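PDB 2WGP: dual specificity protein phosphatase 14 from Homo sapiens, which removes phosphate from tyrosine, serine and threonine residues of proteins, inactivating the MAP kinases ERK, JNK and p38. Local coordinates for residues Ile85-His97 with Arg116-Phe128. Numbering follows the deposited sequence.
With PO4 (phosphate ion), chain C.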
# COMPACT_ATOMS: atom_id res chain seq x y z
N ILE A 85 -5.40 -18.50 5.68
CA ILE A 85 -5.59 -19.62 6.59
C ILE A 85 -7.09 -19.93 6.86
O ILE A 85 -7.47 -21.10 7.05
CB ILE A 85 -4.83 -19.38 7.92
CG1 ILE A 85 -4.82 -20.63 8.80
CG2 ILE A 85 -5.45 -18.21 8.71
CD1 ILE A 85 -3.75 -20.59 9.88
N GLY A 86 -7.92 -18.91 6.84
CA GLY A 86 -9.35 -19.06 7.00
C GLY A 86 -10.02 -20.03 6.04
O GLY A 86 -11.08 -20.60 6.37
N LEU A 87 -9.43 -20.23 4.87
CA LEU A 87 -9.95 -21.17 3.89
C LEU A 87 -9.84 -22.61 4.39
O LEU A 87 -10.43 -23.51 3.79
CB LEU A 87 -9.20 -21.01 2.54
CG LEU A 87 -9.41 -19.73 1.71
CD1 LEU A 87 -8.53 -19.70 0.44
CD2 LEU A 87 -10.87 -19.54 1.33
N TYR A 88 -9.08 -22.83 5.45
CA TYR A 88 -8.93 -24.14 6.07
C TYR A 88 -9.68 -24.28 7.40
O TYR A 88 -9.62 -25.33 8.04
CB TYR A 88 -7.46 -24.46 6.26
CG TYR A 88 -6.69 -24.61 4.95
CD1 TYR A 88 -6.67 -25.83 4.27
CD2 TYR A 88 -6.00 -23.55 4.40
CE1 TYR A 88 -5.95 -25.99 3.08
CE2 TYR A 88 -5.27 -23.71 3.20
CZ TYR A 88 -5.27 -24.93 2.54
OH TYR A 88 -4.58 -25.12 1.35
N PHE A 89 -10.37 -23.22 7.84
CA PHE A 89 -11.03 -23.26 9.14
C PHE A 89 -12.04 -24.41 9.21
O PHE A 89 -11.92 -25.28 10.10
CB PHE A 89 -11.71 -21.93 9.48
CG PHE A 89 -10.75 -20.80 9.90
CD1 PHE A 89 -11.25 -19.50 10.03
CD2 PHE A 89 -9.38 -21.01 10.17
CE1 PHE A 89 -10.41 -18.46 10.42
CE2 PHE A 89 -8.57 -19.96 10.56
CZ PHE A 89 -9.09 -18.70 10.68
N ASP A 90 -12.98 -24.45 8.27
CA ASP A 90 -14.02 -25.50 8.24
C ASP A 90 -13.43 -26.87 7.93
O ASP A 90 -13.72 -27.83 8.62
CB ASP A 90 -15.14 -25.17 7.22
CG ASP A 90 -16.09 -24.09 7.72
OD1 ASP A 90 -16.49 -23.21 6.91
OD2 ASP A 90 -16.44 -24.11 8.92
N THR A 91 -12.54 -26.95 6.94
CA THR A 91 -12.04 -28.26 6.53
C THR A 91 -11.18 -28.91 7.62
O THR A 91 -11.33 -30.12 7.89
CB THR A 91 -11.34 -28.20 5.15
OG1 THR A 91 -10.22 -27.33 5.22
CG2 THR A 91 -12.32 -27.68 4.06
N VAL A 92 -10.33 -28.14 8.31
CA VAL A 92 -9.49 -28.70 9.37
C VAL A 92 -10.35 -29.00 10.61
O VAL A 92 -10.18 -30.04 11.24
CB VAL A 92 -8.23 -27.82 9.72
CG1 VAL A 92 -7.51 -28.30 10.98
CG2 VAL A 92 -7.24 -27.79 8.53
N ALA A 93 -11.23 -28.06 10.97
CA ALA A 93 -12.13 -28.26 12.10
C ALA A 93 -13.02 -29.50 11.89
O ALA A 93 -13.18 -30.31 12.80
CB ALA A 93 -12.96 -27.00 12.33
N ASP A 94 -13.57 -29.65 10.70
CA ASP A 94 -14.34 -30.85 10.34
C ASP A 94 -13.51 -32.15 10.43
O ASP A 94 -14.01 -33.17 10.89
CB ASP A 94 -14.93 -30.71 8.94
CG ASP A 94 -16.03 -29.66 8.87
OD1 ASP A 94 -16.41 -29.11 9.93
OD2 ASP A 94 -16.51 -29.40 7.75
N LYS A 95 -12.25 -32.09 10.02
CA LYS A 95 -11.35 -33.26 10.11
C LYS A 95 -11.06 -33.67 11.57
O LYS A 95 -11.18 -34.84 11.93
CB LYS A 95 -10.05 -33.01 9.34
CG LYS A 95 -9.08 -34.20 9.36
CD LYS A 95 -9.71 -35.46 8.79
CE LYS A 95 -8.72 -36.59 8.61
NZ LYS A 95 -9.41 -37.81 8.00
N ILE A 96 -10.75 -32.67 12.40
CA ILE A 96 -10.53 -32.90 13.83
C ILE A 96 -11.78 -33.56 14.42
O ILE A 96 -11.66 -34.51 15.17
CB ILE A 96 -10.17 -31.60 14.63
CG1 ILE A 96 -8.84 -31.01 14.13
CG2 ILE A 96 -10.05 -31.92 16.14
CD1 ILE A 96 -8.60 -29.48 14.47
N HIS A 97 -12.95 -33.05 14.05
CA HIS A 97 -14.23 -33.59 14.54
C HIS A 97 -14.46 -35.02 14.04
O HIS A 97 -14.86 -35.89 14.81
CB HIS A 97 -15.38 -32.66 14.11
CG HIS A 97 -16.74 -33.11 14.56
ND1 HIS A 97 -17.13 -33.10 15.88
CD2 HIS A 97 -17.80 -33.58 13.86
CE1 HIS A 97 -18.37 -33.54 15.98
NE2 HIS A 97 -18.80 -33.84 14.77
N ARG A 116 0.29 -20.59 13.20
CA ARG A 116 -0.56 -21.35 12.26
C ARG A 116 -1.42 -22.42 12.96
O ARG A 116 -2.64 -22.45 12.78
CB ARG A 116 0.27 -21.99 11.12
CG ARG A 116 0.74 -21.01 10.04
CD ARG A 116 1.76 -21.64 9.12
NE ARG A 116 3.04 -21.83 9.80
CZ ARG A 116 4.17 -22.20 9.19
NH1 ARG A 116 4.21 -22.47 7.90
NH2 ARG A 116 5.25 -22.37 9.92
N SER A 117 -0.79 -23.31 13.72
CA SER A 117 -1.53 -24.38 14.41
C SER A 117 -2.52 -23.85 15.45
O SER A 117 -3.67 -24.32 15.52
CB SER A 117 -0.60 -25.44 14.99
OG SER A 117 0.25 -24.93 16.00
N ALA A 118 -2.08 -22.88 16.24
CA ALA A 118 -2.95 -22.26 17.26
C ALA A 118 -4.18 -21.68 16.61
O ALA A 118 -5.28 -21.78 17.17
CB ALA A 118 -2.19 -21.14 18.01
N THR A 119 -4.01 -21.05 15.45
CA THR A 119 -5.14 -20.38 14.76
C THR A 119 -6.20 -21.41 14.36
O THR A 119 -7.40 -21.21 14.57
CB THR A 119 -4.68 -19.58 13.54
OG1 THR A 119 -3.74 -18.55 13.96
CG2 THR A 119 -5.90 -18.97 12.81
N LEU A 120 -5.75 -22.53 13.79
CA LEU A 120 -6.64 -23.60 13.39
C LEU A 120 -7.33 -24.27 14.57
O LEU A 120 -8.53 -24.59 14.49
CB LEU A 120 -5.86 -24.63 12.56
CG LEU A 120 -5.33 -24.14 11.20
CD1 LEU A 120 -4.38 -25.17 10.63
CD2 LEU A 120 -6.51 -23.79 10.23
N CYS A 121 -6.60 -24.46 15.68
CA CYS A 121 -7.21 -24.98 16.92
C CYS A 121 -8.27 -24.03 17.48
O CYS A 121 -9.34 -24.49 17.90
CB CYS A 121 -6.14 -25.29 17.98
SG CYS A 121 -5.07 -26.63 17.55
N ILE A 122 -7.99 -22.73 17.47
CA ILE A 122 -8.97 -21.74 17.94
C ILE A 122 -10.25 -21.79 17.09
O ILE A 122 -11.37 -21.74 17.63
CB ILE A 122 -8.38 -20.29 17.96
CG1 ILE A 122 -7.33 -20.15 19.08
CG2 ILE A 122 -9.47 -19.26 18.17
CD1 ILE A 122 -6.37 -18.91 18.93
N ALA A 123 -10.08 -21.94 15.78
CA ALA A 123 -11.23 -22.00 14.88
C ALA A 123 -12.08 -23.26 15.19
O ALA A 123 -13.31 -23.19 15.25
CB ALA A 123 -10.77 -21.98 13.41
N TYR A 124 -11.40 -24.39 15.40
CA TYR A 124 -12.06 -25.66 15.78
C TYR A 124 -12.87 -25.55 17.08
O TYR A 124 -14.03 -25.97 17.15
CB TYR A 124 -11.02 -26.80 15.90
CG TYR A 124 -11.57 -28.02 16.59
CD1 TYR A 124 -12.41 -28.91 15.91
CD2 TYR A 124 -11.31 -28.26 17.95
CE1 TYR A 124 -12.95 -30.02 16.53
CE2 TYR A 124 -11.87 -29.35 18.60
CZ TYR A 124 -12.68 -30.23 17.89
OH TYR A 124 -13.20 -31.33 18.53
N LEU A 125 -12.26 -24.97 18.11
CA LEU A 125 -12.93 -24.75 19.40
C LEU A 125 -14.21 -23.90 19.27
O LEU A 125 -15.23 -24.22 19.88
CB LEU A 125 -11.98 -24.11 20.40
CG LEU A 125 -10.82 -24.95 20.96
CD1 LEU A 125 -9.97 -24.08 21.92
CD2 LEU A 125 -11.32 -26.23 21.66
N MET A 126 -14.17 -22.85 18.46
CA MET A 126 -15.36 -22.06 18.21
C MET A 126 -16.45 -22.86 17.50
O MET A 126 -17.63 -22.80 17.92
CB MET A 126 -15.04 -20.82 17.38
CG MET A 126 -14.26 -19.73 18.14
SD MET A 126 -14.29 -18.17 17.28
CE MET A 126 -13.14 -18.50 15.92
N LYS A 127 -16.08 -23.60 16.46
CA LYS A 127 -17.05 -24.32 15.66
C LYS A 127 -17.66 -25.52 16.38
O LYS A 127 -18.86 -25.73 16.29
CB LYS A 127 -16.46 -24.77 14.33
CG LYS A 127 -17.53 -25.38 13.38
CD LYS A 127 -16.96 -25.81 12.04
CE LYS A 127 -18.09 -26.36 11.16
NZ LYS A 127 -17.66 -26.47 9.75
N PHE A 128 -16.84 -26.29 17.08
CA PHE A 128 -17.32 -27.55 17.66
C PHE A 128 -17.45 -27.58 19.19
O PHE A 128 -18.03 -28.53 19.72
CB PHE A 128 -16.47 -28.72 17.16
CG PHE A 128 -16.75 -29.09 15.74
CD1 PHE A 128 -17.93 -29.77 15.42
CD2 PHE A 128 -15.87 -28.74 14.73
CE1 PHE A 128 -18.21 -30.10 14.12
CE2 PHE A 128 -16.13 -29.08 13.44
CZ PHE A 128 -17.31 -29.76 13.12
P PO4 C . 4.30 -20.78 13.19
O1 PO4 C . 3.09 -20.62 12.32
O2 PO4 C . 5.31 -21.81 12.77
O3 PO4 C . 3.86 -21.18 14.59
O4 PO4 C . 5.03 -19.44 13.34
O HOH W 1 -9.61 -25.34 11.92
O HOH W 2 -18.25 -27.25 6.63
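Lys127 NZ forms salt bridges with two carboxylates, donating to Asp90 OD2 at 2.8 Å and Asp94 OD1 at 2.9 Å. It meets Asp90 OD2 from above the carboxylate plane, Asp94 OD1 on the syn side. The lysine chain is fully extended, CG anti to the backbone N (chi1 -172°). Tyr160 OH also hydrogen-bonds Asp90 OD2. Beside this network the rings of His97 and Phe128 form an offset stack, centroids 4.1 Å apart and planes 8° from parallel. His97 CB sits over the centre of the same Phe128 face, and Asp94 OD1 lies at that ring's edge. Ile96 CG2 makes a CH-pi contact over one Tyr124 face, offset toward the rim. Helices 89-97 and 116-128 cross at -70° within the dual specificity phosphatase catalytic domain. Helix 116-129 begins where the CX5R phosphate-binding loop (P-loop) ends; in this loop Cys110 forms the phosphocysteine intermediate. Arg116 N and NE hydrogen-bond O1 of a phosphate ion, probably from the crystallisation liquor, and NH2 bonds its O2 at 2.9 Å. Leu120 CD2 packs against Ile85, Tyr88 and the edge of Phe89. Ala123 CB and Gly86 CA cover opposite Phe89 faces. A water donates to Phe89 O and Leu120 O.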